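Local coordinates for succinoglycan biosynthesis protein (Bacillus cereus ATCC 14579, PDB 3B55), which is of unconfirmed function but binds calcium and, as a member of the erythromycin esterase-like family, may act as a hydrolase, at residues Lys66-Met71 / Val98-Ser103; Arg154-Asn157 / Lys161-Ser164. The protein carries 1 engineered substitution. All coordinates share one frame; numbering follows the deposited sequence.

Contact 1: Lys66-Met71 / Val98-Ser103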
ATOM      1  N   LYS A  66      22.185   5.442   2.229  1.00 16.66           N
ATOM      2  CA  LYS A  66      22.536   6.120   3.473  1.00 19.05           C
ATOM      3  C   LYS A  66      21.941   7.521   3.623  1.00 16.79           C
ATOM      4  O   LYS A  66      21.577   7.922   4.727  1.00 19.43           O
ATOM      5  CB  LYS A  66      24.057   6.190   3.614  1.00 21.24           C
ATOM      6  CG  LYS A  66      24.706   4.827   3.777  1.00 32.12           C
ATOM      7  CD  LYS A  66      25.094   4.566   5.218  1.00 44.13           C
ATOM      8  CE  LYS A  66      26.520   5.002   5.477  1.00 47.47           C
ATOM      9  NZ  LYS A  66      27.455   4.159   4.684  1.00 50.11           N
ATOM     10  N   PRO A  67      21.854   8.297   2.526  1.00 15.53           N
ATOM     11  CA  PRO A  67      21.286   9.652   2.620  1.00 14.63           C
ATOM     12  C   PRO A  67      19.832   9.646   3.093  1.00 14.64           C
ATOM     13  O   PRO A  67      19.283  10.675   3.486  1.00 15.15           O
ATOM     14  CB  PRO A  67      21.426  10.183   1.195  1.00 14.84           C
ATOM     15  CG  PRO A  67      22.691   9.506   0.720  1.00 18.56           C
ATOM     16  CD  PRO A  67      22.487   8.088   1.210  1.00 13.89           C
ATOM     17  N   LEU A  68      19.219   8.471   3.070  1.00 11.86           N
ATOM     18  CA  LEU A  68      17.827   8.323   3.474  1.00 13.83           C
ATOM     19  C   LEU A  68      17.667   8.383   4.996  1.00 15.24           C
ATOM     20  O   LEU A  68      16.621   8.792   5.503  1.00 14.12           O
ATOM     21  CB  LEU A  68      17.287   6.999   2.932  1.00 14.23           C
ATOM     22  CG  LEU A  68      15.805   6.852   2.606  1.00 15.45           C
ATOM     23  CD1 LEU A  68      15.314   8.024   1.751  1.00 16.55           C
ATOM     24  CD2 LEU A  68      15.615   5.540   1.868  1.00 19.77           C
ATOM     25  N   LYS A  69      18.709   7.993   5.724  1.00 14.60           N
ATOM     26  CA  LYS A  69      18.650   8.004   7.184  1.00 16.63           C
ATOM     27  C   LYS A  69      18.065   9.314   7.707  1.00 19.03           C
ATOM     28  O   LYS A  69      17.026   9.320   8.377  1.00 24.10           O
ATOM     29  CB  LYS A  69      20.047   7.782   7.777  1.00 13.41           C
ATOM     30  CG  LYS A  69      20.067   7.609   9.293  1.00 14.85           C
ATOM     31  CD  LYS A  69      21.500   7.498   9.815  1.00 20.03           C
ATOM     32  CE  LYS A  69      21.537   7.192  11.308  1.00 32.04           C
ATOM     33  NZ  LYS A  69      21.805   8.398  12.141  1.00 29.51           N
ATOM     34  N   ASN A  70      18.723  10.425   7.385  1.00 18.80           N
ATOM     35  CA  ASN A  70      18.258  11.722   7.847  1.00 19.62           C
ATOM     36  C   ASN A  70      17.031  12.274   7.122  1.00 18.65           C
ATOM     37  O   ASN A  70      16.352  13.147   7.648  1.00 20.46           O
ATOM     38  CB  ASN A  70      19.391  12.747   7.792  1.00 19.99           C
ATOM     39  CG  ASN A  70      20.471  12.466   8.815  1.00 22.37           C
ATOM     40  OD1 ASN A  70      20.186  12.001   9.919  1.00 21.56           O
ATOM     41  ND2 ASN A  70      21.716  12.759   8.458  1.00 20.79           N
HETATM   42  N   MSE A  71      16.739  11.786   5.924  1.00 20.08           N
HETATM   43  CA  MSE A  71      15.563  12.275   5.216  1.00 21.24           C
HETATM   44  C   MSE A  71      14.318  11.772   5.935  1.00 21.10           C
HETATM   45  O   MSE A  71      13.374  12.527   6.176  1.00 21.58           O
HETATM   46  CB  MSE A  71      15.549  11.774   3.779  1.00 19.97           C
HETATM   47  CG  MSE A  71      16.403  12.589   2.850  1.00 28.79           C
HETATM   48 SE   MSE A  71      16.331  11.840   1.086  1.00 33.56          SE
HETATM   49  CE  MSE A  71      18.082  12.398   0.452  1.00 21.67           C
ATOM     50  N   VAL A  98      13.017  -1.034   1.634  1.00  6.42           N
ATOM     51  CA  VAL A  98      12.473  -1.728   2.793  1.00  8.77           C
ATOM     52  C   VAL A  98      13.654  -2.295   3.569  1.00  8.90           C
ATOM     53  O   VAL A  98      13.746  -2.130   4.783  1.00 11.16           O
ATOM     54  CB  VAL A  98      11.542  -2.884   2.371  1.00  9.77           C
ATOM     55  CG1 VAL A  98      11.082  -3.659   3.594  1.00 10.57           C
ATOM     56  CG2 VAL A  98      10.342  -2.325   1.619  1.00  6.88           C
ATOM     57  N   LYS A  99      14.553  -2.959   2.844  1.00 11.10           N
ATOM     58  CA  LYS A  99      15.754  -3.555   3.421  1.00 11.89           C
ATOM     59  C   LYS A  99      16.515  -2.533   4.255  1.00 10.53           C
ATOM     60  O   LYS A  99      16.924  -2.813   5.377  1.00  8.84           O
ATOM     61  CB  LYS A  99      16.687  -4.042   2.318  1.00 13.69           C
ATOM     62  CG  LYS A  99      16.571  -5.504   1.954  1.00 19.29           C
ATOM     63  CD  LYS A  99      17.758  -5.881   1.086  1.00 17.39           C
ATOM     64  CE  LYS A  99      17.914  -7.377   0.956  1.00 30.56           C
ATOM     65  NZ  LYS A  99      19.155  -7.712   0.211  1.00 27.57           N
ATOM     66  N   TYR A 100      16.721  -1.351   3.682  1.00  8.39           N
ATOM     67  CA  TYR A 100      17.431  -0.281   4.368  1.00  9.46           C
ATOM     68  C   TYR A 100      16.678   0.199   5.612  1.00  9.28           C
ATOM     69  O   TYR A 100      17.259   0.323   6.690  1.00 11.16           O
ATOM     70  CB  TYR A 100      17.634   0.904   3.431  1.00  9.48           C
ATOM     71  CG  TYR A 100      18.321   2.054   4.113  1.00 13.65           C
ATOM     72  CD1 TYR A 100      19.696   2.024   4.344  1.00 14.57           C
ATOM     73  CD2 TYR A 100      17.589   3.135   4.615  1.00 13.06           C
ATOM     74  CE1 TYR A 100      20.328   3.030   5.062  1.00 17.55           C
ATOM     75  CE2 TYR A 100      18.212   4.146   5.337  1.00 14.10           C
ATOM     76  CZ  TYR A 100      19.579   4.085   5.559  1.00 15.41           C
ATOM     77  OH  TYR A 100      20.199   5.061   6.302  1.00 22.73           O
ATOM     78  N   LEU A 101      15.388   0.486   5.448  1.00 10.58           N
ATOM     79  CA  LEU A 101      14.561   0.954   6.548  1.00 11.50           C
ATOM     80  C   LEU A 101      14.466  -0.082   7.673  1.00 11.43           C
ATOM     81  O   LEU A 101      14.445   0.275   8.845  1.00 10.38           O
ATOM     82  CB  LEU A 101      13.162   1.327   6.032  1.00  8.87           C
ATOM     83  CG  LEU A 101      13.095   2.582   5.141  1.00  5.36           C
ATOM     84  CD1 LEU A 101      11.668   2.838   4.685  1.00  7.27           C
ATOM     85  CD2 LEU A 101      13.601   3.785   5.903  1.00  7.36           C
ATOM     86  N   VAL A 102      14.416  -1.362   7.322  1.00 12.71           N
ATOM     87  CA  VAL A 102      14.333  -2.409   8.340  1.00 11.78           C
ATOM     88  C   VAL A 102      15.634  -2.574   9.138  1.00 13.95           C
ATOM     89  O   VAL A 102      15.612  -2.613  10.369  1.00 12.85           O
ATOM     90  CB  VAL A 102      13.979  -3.780   7.719  1.00 12.04           C
ATOM     91  CG1 VAL A 102      14.223  -4.892   8.736  1.00 10.92           C
ATOM     92  CG2 VAL A 102      12.516  -3.794   7.265  1.00 10.73           C
ATOM     93  N   SER A 103      16.767  -2.664   8.447  1.00 15.44           N
ATOM     94  CA  SER A 103      18.036  -2.862   9.142  1.00 15.97           C
ATOM     95  C   SER A 103      18.772  -1.609   9.623  1.00 17.85           C
ATOM     96  O   SER A 103      19.715  -1.718  10.402  1.00 18.68           O
ATOM     97  CB  SER A 103      18.971  -3.722   8.281  1.00 16.38           C
ATOM     98  OG  SER A 103      19.025  -3.265   6.944  1.00 20.39           O
TER
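The ring of Tyr100 is met obliquely on its outer half by Lys66 CA, Leu68 CB and Lys69 N. Leu68 makes the apolar part of the contact, its CB resting 3.8 Å from Tyr100 CE2 while CD2 of the same leucine lies farther back, 4.2 Å from Tyr100 CD2. These two side chains slide past one another in opposite directions. Across the ring from CE2, Tyr100 CE1 comes within 4.1 Å of Lys66 CA. The hydroxyl enters a tight spot, with Tyr100 OH just 3.1 Å from Lys69 CB, and the lysine crosses the tyrosine at about a right angle before its amine leads away. Tyr100 reaches so far because CG stands opposite the backbone N (chi1 178°), which extends the ring from its helix. The turn it meets is itself closed by a bond from Lys69 N to Lys66 O of 3.0 Å. Behind the contact, Leu68 also packs on Phe384 of strand 382-386, and Leu65 lies against Tyr100. On the tyrosine's helix, Lys99 O accepts Ser103 OG at 2.7 Å and Ser103 N from opposite faces of its carbonyl plane. Helix 88-104 is the connection of a beta-alpha-beta crossover from strand 77-82 to strand 109-112, parallel strands with strand 301-306 between them, and Tyr100 joins its C-terminal end to the short helix 68-72 that precedes strand 77-82.

Contact 2: Arg154-Asn157 / Lys161-Ser164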
ATOM      1  N   ARG A 154      11.424 -13.571   5.106  1.00 10.91           N
ATOM      2  CA  ARG A 154      11.403 -14.859   5.792  1.00 10.41           C
ATOM      3  C   ARG A 154      12.804 -15.143   6.332  1.00 13.62           C
ATOM      4  O   ARG A 154      12.968 -15.592   7.470  1.00 14.85           O
ATOM      5  CB  ARG A 154      11.006 -15.973   4.821  1.00 10.45           C
ATOM      6  CG  ARG A 154      11.187 -17.381   5.383  1.00 12.23           C
ATOM      7  CD  ARG A 154      10.957 -18.441   4.310  1.00 16.70           C
ATOM      8  NE  ARG A 154      12.024 -18.466   3.313  1.00 20.55           N
ATOM      9  CZ  ARG A 154      13.276 -18.839   3.565  1.00 21.00           C
ATOM     10  NH1 ARG A 154      13.628 -19.219   4.787  1.00 18.37           N
ATOM     11  NH2 ARG A 154      14.175 -18.850   2.596  1.00 20.32           N
ATOM     12  N   GLN A 155      13.812 -14.876   5.506  1.00 13.21           N
ATOM     13  CA  GLN A 155      15.204 -15.102   5.884  1.00 14.66           C
ATOM     14  C   GLN A 155      15.631 -14.170   7.011  1.00 12.93           C
ATOM     15  O   GLN A 155      16.256 -14.595   7.987  1.00 13.70           O
ATOM     16  CB  GLN A 155      16.121 -14.901   4.671  1.00 13.24           C
ATOM     17  CG  GLN A 155      15.996 -15.986   3.620  1.00 19.55           C
ATOM     18  CD  GLN A 155      16.943 -15.774   2.451  1.00 27.55           C
ATOM     19  OE1 GLN A 155      16.513 -15.585   1.310  1.00 32.58           O
ATOM     20  NE2 GLN A 155      18.240 -15.803   2.732  1.00 30.88           N
ATOM     21  N   TYR A 156      15.298 -12.895   6.870  1.00 10.99           N
ATOM     22  CA  TYR A 156      15.635 -11.910   7.882  1.00 11.91           C
ATOM     23  C   TYR A 156      15.055 -12.311   9.238  1.00 13.97           C
ATOM     24  O   TYR A 156      15.718 -12.170  10.266  1.00 17.33           O
ATOM     25  CB  TYR A 156      15.100 -10.535   7.464  1.00 11.23           C
ATOM     26  CG  TYR A 156      15.390  -9.435   8.453  1.00 13.64           C
ATOM     27  CD1 TYR A 156      14.600  -9.261   9.592  1.00 13.80           C
ATOM     28  CD2 TYR A 156      16.483  -8.587   8.274  1.00 12.98           C
ATOM     29  CE1 TYR A 156      14.894  -8.266  10.527  1.00 14.30           C
ATOM     30  CE2 TYR A 156      16.786  -7.591   9.204  1.00 16.27           C
ATOM     31  CZ  TYR A 156      15.991  -7.438  10.323  1.00 14.60           C
ATOM     32  OH  TYR A 156      16.294  -6.452  11.233  1.00 23.44           O
ATOM     33  N   ASN A 157      13.825 -12.821   9.234  1.00 11.74           N
ATOM     34  CA  ASN A 157      13.152 -13.227  10.468  1.00 13.65           C
ATOM     35  C   ASN A 157      13.709 -14.495  11.140  1.00 16.73           C
ATOM     36  O   ASN A 157      13.523 -14.696  12.341  1.00 15.85           O
ATOM     37  CB  ASN A 157      11.651 -13.415  10.208  1.00 12.33           C
ATOM     38  CG  ASN A 157      10.912 -12.100  10.072  1.00 13.24           C
ATOM     39  OD1 ASN A 157       9.714 -12.069   9.776  1.00 14.19           O
ATOM     40  ND2 ASN A 157      11.623 -11.004  10.279  1.00 10.21           N
ATOM     41  N   LYS A 161      20.622 -13.176  14.562  1.00 22.23           N
ATOM     42  CA  LYS A 161      21.380 -11.958  14.802  1.00 23.66           C
ATOM     43  C   LYS A 161      20.547 -10.679  14.804  1.00 22.36           C
ATOM     44  O   LYS A 161      21.018  -9.626  15.242  1.00 21.12           O
ATOM     45  CB  LYS A 161      22.513 -11.860  13.784  1.00 24.79           C
ATOM     46  CG  LYS A 161      23.514 -12.999  13.909  1.00 30.10           C
ATOM     47  CD  LYS A 161      24.385 -13.107  12.675  1.00 39.56           C
ATOM     48  CE  LYS A 161      25.315 -14.313  12.744  1.00 46.50           C
ATOM     49  NZ  LYS A 161      26.638 -13.995  13.347  1.00 37.46           N
ATOM     50  N   HIS A 162      19.313 -10.766  14.317  1.00 18.02           N
ATOM     51  CA  HIS A 162      18.438  -9.602  14.305  1.00 15.47           C
ATOM     52  C   HIS A 162      17.535  -9.720  15.527  1.00 14.62           C
ATOM     53  O   HIS A 162      16.864 -10.730  15.708  1.00 13.54           O
ATOM     54  CB  HIS A 162      17.615  -9.573  13.016  1.00 15.95           C
ATOM     55  CG  HIS A 162      18.449  -9.623  11.777  1.00 11.07           C
ATOM     56  ND1 HIS A 162      19.544  -8.812  11.589  1.00 10.08           N
ATOM     57  CD2 HIS A 162      18.341 -10.380  10.659  1.00 14.14           C
ATOM     58  CE1 HIS A 162      20.077  -9.064  10.407  1.00 11.46           C
ATOM     59  NE2 HIS A 162      19.366 -10.011   9.823  1.00  8.18           N
ATOM     60  N   LYS A 163      17.528  -8.694  16.372  1.00 15.39           N
ATOM     61  CA  LYS A 163      16.716  -8.730  17.583  1.00 17.30           C
ATOM     62  C   LYS A 163      15.272  -8.311  17.350  1.00 17.41           C
ATOM     63  O   LYS A 163      14.564  -7.971  18.296  1.00 18.26           O
ATOM     64  CB  LYS A 163      17.329  -7.833  18.664  1.00 18.32           C
ATOM     65  CG  LYS A 163      18.798  -8.095  18.931  1.00 18.08           C
ATOM     66  CD  LYS A 163      19.059  -9.572  19.123  1.00 22.81           C
ATOM     67  CE  LYS A 163      20.541  -9.867  19.132  1.00 27.32           C
ATOM     68  NZ  LYS A 163      20.795 -11.307  18.878  1.00 29.72           N
ATOM     69  N   SER A 164      14.829  -8.338  16.097  1.00 20.01           N
ATOM     70  CA  SER A 164      13.459  -7.953  15.790  1.00 20.67           C
ATOM     71  C   SER A 164      12.966  -8.595  14.498  1.00 20.80           C
ATOM     72  O   SER A 164      13.744  -8.825  13.574  1.00 20.90           O
ATOM     73  CB  SER A 164      13.356  -6.432  15.687  1.00 18.21           C
ATOM     74  OG  SER A 164      12.007  -6.036  15.534  1.00 31.28           O
TER
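Tyr156 and His162 form an offset stack that folds the loop after helix 144-158 back onto the end of that helix, just before the chain enters outermost strand 167-172 of the mixed sheet. The rings are almost parallel, their planes 6° apart and their centroids separated by 3.9 Å. Each places an atom over the centre of the other: His162 CD2 stands 3.4 Å above the tyrosine plane, and Tyr156 CE2 lies over the imidazole. Along their lengths, however, the two side chains cross at a slant. His162 CB points at the helix and its CG stands opposite its own carbonyl carbon (chi1 -55°), while Tyr156, which starts off to one side, swings its ring toward the loop. The overlap extends to the hydroxyl end, where Tyr156 CZ is 3.6 Å from His162 CG. Elsewhere the tyrosine ring meets Trp152 at about 50° and touches Val166, and the helix end gains a further tie where Lys165 NZ hydrogen-bonds to Asn157 O. Backbone oxygens lie at the ring edges. Ser164 O is near the tyrosine plane, 3.3 Å from Tyr156 CE1, and Tyr156 O lies in the imidazole plane, 3.2 Å from His162 CD2.

Overall arrangement
Contact 1 and contact 2 follow one another along the chain, their centres about 17 Å apart, and they meet directly where Val102 CG1 packs 3.5 Å from Tyr156 CZ. Helix 88-104 thus faces two ways: it turns Tyr100 to segment 66-71 and Val102 to helix 144-158. Both contacts sit where helices end and the chain is about to re-enter the sheet, ahead of strands 109-112 and 167-172. The calcium ligands His85 and Glu113 instead follow strands 77-82 and 109-112, which puts the metal toward the other end of the sheet. Neither contact reaches that site; the Val102-Tyr156 packing between them is an example of two crossover helices meeting at the end of an alpha/beta sheet where the following strands begin.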